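Local coordinates for protein adenylosuccinate lyase (Francisella tularensis subsp. tularensis SCHU S4, PDB 4EEI) that probably catalyses two fumarate-releasing steps of purine biosynthesis, among them the cleavage of adenylosuccinate to AMP, and binds AMP, at residues E118-S123 against N329-L334. Residues are numbered along the deposited sequence; the frame is centred on the assembly and turned at random.
Sequences EALCDS and NTIDNL
S123 and D332 meet through their side chains where helix 94-131 runs beside the C-terminal end of helix 304-333. The hydroxyl OG of S123 donates to OD1 of D332 at 2.7 Å, meeting the carboxylate on its syn side and 20° out of its plane. In S123 the OG stands anti to the carbonyl carbon (chi1 -78°), and CB points at the neighbouring helix. A water closes a second path between the same residues: it donates to the carbonyl O of S123 and to D332 OD1, both at 2.8 Å. OD1 therefore accepts two hydrogen bonds, while OD2 forms a salt bridge with K328. This polar edge is the close-fitting part of the contact and also its more open side, since D332 is partly exposed though S123 is buried.

On the inner side I331 supplies the hydrocarbon: its CG2, anti to the backbone N, rests 3.8 Å from the carbonyl O of S123, and its CG1 meets CD1 of the buried L120 more slackly at 4.4 Å. L120 also packs on M327 and L324, about one and two turns before I331 on helix 304-333, and on F161 of helix 151-173, while I331 reaches L236 and I240 of helix 217-244. The two segments run nearly parallel, their axes 9.5 Å apart at a 15° angle, as neighbours in the long helical bundle characteristic of the fumarase/aspartase superfamily. Just beyond the pair, K127 NZ binds the backbone carbonyls of I331 and L334, tying helix 94-131 to the end of helix 304-333. With a serine, a water and a lysine all directed at it, the D332 carboxylate is probably held as the anion, giving this helix pair a polar, directional link beside its apolar side chains.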
loop_
_atom_site.group_PDB
_atom_site.type_symbol
_atom_site.label_atom_id
_atom_site.label_comp_id
_atom_site.label_asym_id
_atom_site.label_seq_id
_atom_site.Cartn_x
_atom_site.Cartn_y
_atom_site.Cartn_z
ATOM N N GLU B 118 6.466 -12.094 23.079
ATOM C CA GLU B 118 5.924 -12.782 24.248
ATOM C C GLU B 118 6.105 -11.931 25.510
ATOM O O GLU B 118 5.246 -11.914 26.393
ATOM C CB GLU B 118 6.575 -14.157 24.420
ATOM C CG GLU B 118 5.934 -15.001 25.518
ATOM C CD GLU B 118 6.164 -16.491 25.322
ATOM O OE1 GLU B 118 7.276 -16.864 24.888
ATOM O OE2 GLU B 118 5.233 -17.286 25.601
ATOM N N ALA B 119 7.227 -11.220 25.601
ATOM C CA ALA B 119 7.465 -10.368 26.761
ATOM C C ALA B 119 6.463 -9.209 26.797
ATOM O O ALA B 119 6.036 -8.784 27.877
ATOM C CB ALA B 119 8.899 -9.851 26.768
ATOM N N LEU B 120 6.100 -8.688 25.630
ATOM C CA LEU B 120 5.101 -7.620 25.567
ATOM C C LEU B 120 3.735 -8.161 25.996
ATOM O O LEU B 120 2.984 -7.484 26.702
ATOM C CB LEU B 120 5.015 -7.023 24.158
ATOM C CG LEU B 120 3.843 -6.049 23.973
ATOM C CD1 LEU B 120 3.946 -4.887 24.962
ATOM C CD2 LEU B 120 3.760 -5.537 22.545
ATOM N N CYS B 121 3.418 -9.380 25.563
ATOM C CA CYS B 121 2.198 -10.060 26.017
ATOM C C CYS B 121 2.189 -10.164 27.530
ATOM O O CYS B 121 1.196 -9.799 28.175
ATOM C CB CYS B 121 2.073 -11.455 25.394
ATOM S SG CYS B 121 1.696 -11.406 23.620
ATOM N N ASP B 122 3.295 -10.637 28.101
ATOM C CA ASP B 122 3.408 -10.739 29.555
ATOM C C ASP B 122 3.147 -9.410 30.263
ATOM O O ASP B 122 2.423 -9.361 31.254
ATOM C CB ASP B 122 4.788 -11.260 29.964
ATOM C CG ASP B 122 5.062 -12.661 29.455
ATOM O OD1 ASP B 122 4.097 -13.377 29.118
ATOM O OD2 ASP B 122 6.252 -13.047 29.410
ATOM N N SER B 123 3.748 -8.336 29.763
ATOM C CA SER B 123 3.591 -7.023 30.387
ATOM C C SER B 123 2.157 -6.485 30.278
ATOM O O SER B 123 1.659 -5.837 31.211
ATOM C CB SER B 123 4.583 -6.024 29.782
ATOM O OG SER B 123 5.878 -6.222 30.316
ATOM N N ASN B 329 8.329 -1.547 27.622
ATOM C CA ASN B 329 8.795 -0.681 28.702
ATOM C C ASN B 329 7.788 0.433 28.982
ATOM O O ASN B 329 7.579 0.812 30.129
ATOM C CB ASN B 329 10.170 -0.102 28.369
ATOM C CG ASN B 329 11.271 -1.147 28.410
ATOM O OD1 ASN B 329 11.272 -2.043 29.263
ATOM N ND2 ASN B 329 12.230 -1.029 27.490
ATOM N N THR B 330 7.165 0.945 27.929
ATOM C CA THR B 330 6.138 1.977 28.065
ATOM C C THR B 330 4.916 1.453 28.833
ATOM O O THR B 330 4.369 2.143 29.689
ATOM C CB THR B 330 5.721 2.526 26.681
ATOM O OG1 THR B 330 6.823 3.248 26.106
ATOM C CG2 THR B 330 4.544 3.471 26.806
ATOM N N ILE B 331 4.495 0.229 28.533
ATOM C CA ILE B 331 3.406 -0.382 29.297
ATOM C C ILE B 331 3.818 -0.582 30.761
ATOM O O ILE B 331 3.074 -0.202 31.678
ATOM C CB ILE B 331 2.973 -1.728 28.687
ATOM C CG1 ILE B 331 2.376 -1.524 27.290
ATOM C CG2 ILE B 331 1.977 -2.438 29.610
ATOM C CD1 ILE B 331 1.110 -0.686 27.274
ATOM N N ASP B 332 4.991 -1.176 30.994
ATOM C CA ASP B 332 5.463 -1.368 32.372
ATOM C C ASP B 332 5.473 -0.076 33.172
ATOM O O ASP B 332 5.103 -0.067 34.349
ATOM C CB ASP B 332 6.880 -1.962 32.413
ATOM C CG ASP B 332 6.931 -3.401 31.951
ATOM O OD1 ASP B 332 5.871 -4.065 31.960
ATOM O OD2 ASP B 332 8.038 -3.870 31.588
ATOM N N ASN B 333 5.906 1.012 32.539
ATOM C CA ASN B 333 6.130 2.258 33.267
ATOM C C ASN B 333 4.939 3.213 33.234
ATOM O O ASN B 333 4.970 4.263 33.867
ATOM C CB ASN B 333 7.401 2.954 32.753
ATOM C CG ASN B 333 8.660 2.158 33.049
ATOM O OD1 ASN B 333 8.778 1.535 34.099
ATOM N ND2 ASN B 333 9.602 2.166 32.115
ATOM N N LEU B 334 3.897 2.845 32.496
ATOM C CA LEU B 334 2.690 3.669 32.393
ATOM C C LEU B 334 2.088 3.930 33.779
ATOM O O LEU B 334 1.962 3.004 34.585
ATOM C CB LEU B 334 1.654 2.955 31.503
ATOM C CG LEU B 334 0.431 3.751 31.047
ATOM C CD1 LEU B 334 0.876 4.896 30.138
ATOM C CD2 LEU B 334 -0.577 2.857 30.302
HETATM O O HOH W 1 3.274 -4.223 32.906
#